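Side-chain contacts in putative DNA-binding protein (Ralstonia eutropha, PDB 2OBP), which probably binds DNA through a compact fold of helices and a two-stranded antiparallel sheet: residues A[17-20]-A[21-25]; A[51-54]-A[55-59]. All coordinates share one frame; numbering follows the deposited sequence.

Interactions 1 and 2 are each local to one helix, so neither closes a loop, and they follow one another along the chain without nesting or crossing. Interaction 1 comes first, within helix 16-28; helix 39-46 then intervenes before interaction 2, within helix 50-62. Their centres lie about 11 Å apart, and the two helices touch directly: Val21 packs on Leu53 and Val56, while Ile18 lies against Arg55 and Gln59. Together with helix 39-46, which both contact, they make a three-helix unit that precedes the antiparallel strands 66-70 and 76-80, a chain order consistent with a winged helix-turn-helix domain.

Interaction 1: A[17-20]-A[21-25]; sequences AIVE and VLLVL
Four consecutive i to i+4 backbone hydrogen bonds join residues 17-20 to 21-24 in one continuous stretch of helix. Val24 N donates to Glu20 O at 2.9 Å, and Leu23 N reaches Val19 O at 3.0 Å. Leu22 N bonds Ile18 O and Val21 N bonds Ala17 O in the same way, the N-H pointing at its acceptor within about 20° of straight in all four.

Side chains then settle over these carbonyls. Val21 sets CG2 beside its own backbone N, with CG1 anti to that N (chi1 173°), which brings CG2 to 3.3 Å from Ala17 O. Val24 repeats the arrangement one turn on, its CG2 lying 3.3 Å from Glu20 O. The leucines instead lay CG over the carbonyl four residues back: Leu23 CG is 3.5 Å from Val19 O, and Leu22 CG stands likewise over Ile18 O.

On the flank, Val19 and Leu23 run side by side in the same direction, with Val19 CG1 4.0 Å from Leu23 CD1. Glu20 bends at chi2 (65°) and crosses Leu23 at a slant, so that the aliphatic CD1 of Leu23 is the atom met by carboxylate OE1, at 4.0 Å. Ile18 CG2 and Leu22 CD1 make a looser contact.

The helix presents different faces to different parts of the fold. The face carrying Val21 is turned to helix 50-62, and Val24 meets Ile42 and Ala46 of helix 39-46. Leu23 lies against Phe92 in the loop after helix 82-91, while Leu22 and Leu25 reach the sheet at Leu80 on strand 76-80.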
loop_
_atom_site.group_PDB
_atom_site.type_symbol
_atom_site.label_atom_id
_atom_site.label_comp_id
_atom_site.label_asym_id
_atom_site.label_seq_id
_atom_site.Cartn_x
_atom_site.Cartn_y
_atom_site.Cartn_z
ATOM N N ALA A 17 -0.248 -5.349 10.453
ATOM C CA ALA A 17 -0.995 -5.024 9.251
ATOM C C ALA A 17 -0.424 -3.823 8.511
ATOM O O ALA A 17 -0.401 -3.803 7.257
ATOM C CB ALA A 17 -2.502 -4.820 9.556
ATOM N N ILE A 18 0.048 -2.818 9.239
ATOM C CA ILE A 18 0.660 -1.675 8.575
ATOM C C ILE A 18 2.006 -2.103 7.915
ATOM O O ILE A 18 2.315 -1.747 6.779
ATOM C CB ILE A 18 0.835 -0.457 9.508
ATOM C CG1 ILE A 18 -0.534 0.075 10.003
ATOM C CG2 ILE A 18 1.603 0.623 8.738
ATOM C CD1 ILE A 18 -0.501 1.083 11.142
ATOM N N VAL A 19 2.803 -2.859 8.656
ATOM C CA VAL A 19 4.050 -3.389 8.127
ATOM C C VAL A 19 3.811 -4.225 6.870
ATOM O O VAL A 19 4.511 -4.056 5.888
ATOM C CB VAL A 19 4.811 -4.237 9.192
ATOM C CG1 VAL A 19 6.020 -4.927 8.542
ATOM C CG2 VAL A 19 5.207 -3.359 10.379
ATOM N N GLU A 20 2.819 -5.105 6.893
ATOM C CA GLU A 20 2.593 -6.007 5.777
ATOM C C GLU A 20 2.176 -5.255 4.507
ATOM O O GLU A 20 2.649 -5.558 3.401
ATOM C CB GLU A 20 1.576 -7.078 6.116
ATOM C CG GLU A 20 1.616 -8.256 5.144
ATOM C CD GLU A 20 2.919 -9.050 5.186
ATOM O OE1 GLU A 20 3.677 -8.942 6.179
ATOM O OE2 GLU A 20 3.189 -9.774 4.207
ATOM N N VAL A 21 1.303 -4.266 4.666
ATOM C CA VAL A 21 0.914 -3.446 3.552
ATOM C C VAL A 21 2.113 -2.667 2.999
ATOM O O VAL A 21 2.243 -2.537 1.775
ATOM C CB VAL A 21 -0.275 -2.514 3.916
ATOM C CG1 VAL A 21 -0.578 -1.511 2.776
ATOM C CG2 VAL A 21 -1.500 -3.377 4.225
ATOM N N LEU A 22 2.967 -2.084 3.861
ATOM C CA LEU A 22 4.175 -1.421 3.372
ATOM C C LEU A 22 5.081 -2.358 2.572
ATOM O O LEU A 22 5.582 -1.984 1.516
ATOM C CB LEU A 22 4.979 -0.827 4.550
ATOM C CG LEU A 22 4.410 0.473 5.131
ATOM C CD1 LEU A 22 5.208 0.801 6.429
ATOM C CD2 LEU A 22 4.570 1.606 4.175
ATOM N N LEU A 23 5.255 -3.576 3.069
ATOM C CA LEU A 23 6.041 -4.588 2.346
ATOM C C LEU A 23 5.450 -4.956 0.996
ATOM O O LEU A 23 6.181 -5.068 0.008
ATOM C CB LEU A 23 6.196 -5.832 3.209
ATOM C CG LEU A 23 7.213 -5.742 4.321
ATOM C CD1 LEU A 23 7.018 -6.966 5.193
ATOM C CD2 LEU A 23 8.617 -5.716 3.704
ATOM N N VAL A 24 4.130 -5.152 0.943
ATOM C CA VAL A 24 3.479 -5.502 -0.315
ATOM C C VAL A 24 3.589 -4.344 -1.323
ATOM O O VAL A 24 3.893 -4.563 -2.498
ATOM C CB VAL A 24 2.011 -5.897 -0.080
ATOM C CG1 VAL A 24 1.233 -5.955 -1.359
ATOM C CG2 VAL A 24 1.953 -7.225 0.659
ATOM N N LEU A 25 3.357 -3.110 -0.866
ATOM C CA LEU A 25 3.429 -1.950 -1.751
ATOM C C LEU A 25 4.863 -1.707 -2.248
ATOM O O LEU A 25 5.071 -1.318 -3.390
ATOM C CB LEU A 25 2.857 -0.681 -1.092
ATOM C CG LEU A 25 1.323 -0.725 -0.864
ATOM C CD1 LEU A 25 0.876 0.553 -0.155
ATOM C CD2 LEU A 25 0.542 -1.004 -2.161
#

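Interaction 2: A[51-54]-A[55-59]; sequences SVLR and RVLTQ
Helix 50-62, the third helix of a probable winged helix-turn-helix domain, contains this contact, in which Leu53 and Leu57 meet one turn apart on its inner face. Leu53 CG lies 3.7 Å from Leu57 CD1, and Leu53 CD1 comes nearly as close to Leu57 CG. The two leucines cross at an angle because their first torsions differ: in Leu53 CG is anti to the backbone N (chi1 175°), whereas in Leu57 it stands beside that N (chi1 -68°), above Leu53 O.

Beneath them the backbone keeps the i to i+4 pattern. Leu57 N donates to Leu53 O at 2.8 Å, and Val56 N to Val52 O at 3.0 Å, the latter almost straight. Arg55 N bonds Ser51 O at a longer 3.2 Å. Arg54 O receives Thr58 N at 2.9 Å, and Thr58 OG1 also lies close to it.

On another flank Arg55 folds back through bends at chi2 and chi3. This places Val56 CG2 3.6 Å above the centre of one guanidinium face. Val52 and Arg55 lie side by side, with Val52 CG1 4.2 Å from Arg55 NH2. Gln59 OE1 accepts from Arg55 NH1 at 2.8 Å, almost in the guanidinium plane, and NH1 also forms a salt bridge with Asp15; the two partners probably fix the group's rotation.

Arg54, extended from CG to NE, hydrogen-bonds Gly74 O in the loop between the strands through NH1, near a nitrate probably taken up from the crystallisation liquor. Leu53 and Leu57 face helix 39-46, with Leu53 on Ile42 and Ala43 and Leu57 on Leu39, while the side carrying Leu53 and Val56 is turned to helix 16-28.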
loop_
_atom_site.group_PDB
_atom_site.type_symbol
_atom_site.label_atom_id
_atom_site.label_comp_id
_atom_site.label_asym_id
_atom_site.label_seq_id
_atom_site.Cartn_x
_atom_site.Cartn_y
_atom_site.Cartn_z
ATOM N N SER A 51 -11.578 -4.731 4.619
ATOM C CA SER A 51 -11.850 -3.662 5.595
ATOM C C SER A 51 -10.566 -3.222 6.308
ATOM O O SER A 51 -10.357 -2.027 6.562
ATOM C CB SER A 51 -12.903 -4.110 6.622
ATOM O OG SER A 51 -12.468 -5.282 7.263
ATOM N N VAL A 52 -9.712 -4.175 6.647
ATOM C CA VAL A 52 -8.442 -3.860 7.306
ATOM C C VAL A 52 -7.493 -3.130 6.349
ATOM O O VAL A 52 -6.853 -2.123 6.701
ATOM C CB VAL A 52 -7.779 -5.139 7.894
ATOM C CG1 VAL A 52 -6.476 -4.755 8.595
ATOM C CG2 VAL A 52 -8.761 -5.823 8.838
ATOM N N LEU A 53 -7.451 -3.585 5.107
ATOM C CA LEU A 53 -6.600 -2.920 4.113
ATOM C C LEU A 53 -7.009 -1.459 3.982
ATOM O O LEU A 53 -6.137 -0.566 3.937
ATOM C CB LEU A 53 -6.618 -3.627 2.757
ATOM C CG LEU A 53 -5.813 -2.876 1.655
ATOM C CD1 LEU A 53 -4.290 -2.803 1.956
ATOM C CD2 LEU A 53 -6.085 -3.465 0.243
ATOM N N ARG A 54 -8.309 -1.204 3.859
ATOM C CA ARG A 54 -8.791 0.180 3.705
ATOM C C ARG A 54 -8.407 1.080 4.876
ATOM O O ARG A 54 -8.041 2.235 4.680
ATOM C CB ARG A 54 -10.290 0.221 3.446
ATOM C CG ARG A 54 -10.670 -0.297 2.034
ATOM C CD ARG A 54 -12.089 -0.020 1.714
ATOM N NE ARG A 54 -12.547 -0.672 0.472
ATOM C CZ ARG A 54 -12.492 -0.129 -0.749
ATOM N NH1 ARG A 54 -11.966 1.077 -0.954
ATOM N NH2 ARG A 54 -12.970 -0.810 -1.787
ATOM N N ARG A 55 -8.448 0.520 6.090
ATOM C CA ARG A 55 -8.066 1.248 7.281
ATOM C C ARG A 55 -6.584 1.626 7.219
ATOM O O ARG A 55 -6.200 2.772 7.448
ATOM C CB ARG A 55 -8.378 0.364 8.521
ATOM C CG ARG A 55 -8.123 0.999 9.893
ATOM C CD ARG A 55 -6.703 0.853 10.353
ATOM N NE ARG A 55 -6.339 -0.526 10.725
ATOM C CZ ARG A 55 -5.139 -0.929 11.148
ATOM N NH1 ARG A 55 -4.127 -0.102 11.251
ATOM N NH2 ARG A 55 -4.966 -2.202 11.499
ATOM N N VAL A 56 -5.766 0.628 6.923
ATOM C CA VAL A 56 -4.323 0.824 6.812
ATOM C C VAL A 56 -3.981 1.848 5.707
ATOM O O VAL A 56 -3.166 2.768 5.904
ATOM C CB VAL A 56 -3.597 -0.512 6.563
ATOM C CG1 VAL A 56 -2.167 -0.282 6.105
ATOM C CG2 VAL A 56 -3.656 -1.446 7.819
ATOM N N LEU A 57 -4.633 1.732 4.554
ATOM C CA LEU A 57 -4.352 2.687 3.472
ATOM C C LEU A 57 -4.786 4.075 3.828
ATOM O O LEU A 57 -4.160 5.030 3.400
ATOM C CB LEU A 57 -4.995 2.258 2.154
ATOM C CG LEU A 57 -4.406 0.989 1.493
ATOM C CD1 LEU A 57 -5.258 0.553 0.269
ATOM C CD2 LEU A 57 -2.944 1.217 1.080
ATOM N N THR A 58 -5.925 4.232 4.499
ATOM C CA THR A 58 -6.323 5.553 4.931
ATOM C C THR A 58 -5.236 6.169 5.806
ATOM O O THR A 58 -4.901 7.343 5.699
ATOM C CB THR A 58 -7.679 5.552 5.660
ATOM O OG1 THR A 58 -8.705 5.194 4.693
ATOM C CG2 THR A 58 -7.968 6.922 6.275
ATOM N N GLN A 59 -4.684 5.366 6.709
ATOM C CA GLN A 59 -3.631 5.845 7.597
ATOM C C GLN A 59 -2.338 6.145 6.849
ATOM O O GLN A 59 -1.667 7.133 7.149
ATOM C CB GLN A 59 -3.377 4.808 8.701
ATOM C CG GLN A 59 -4.547 4.702 9.697
ATOM C CD GLN A 59 -4.423 3.550 10.685
ATOM O OE1 GLN A 59 -3.722 2.569 10.406
ATOM N NE2 GLN A 59 -5.081 3.679 11.859
#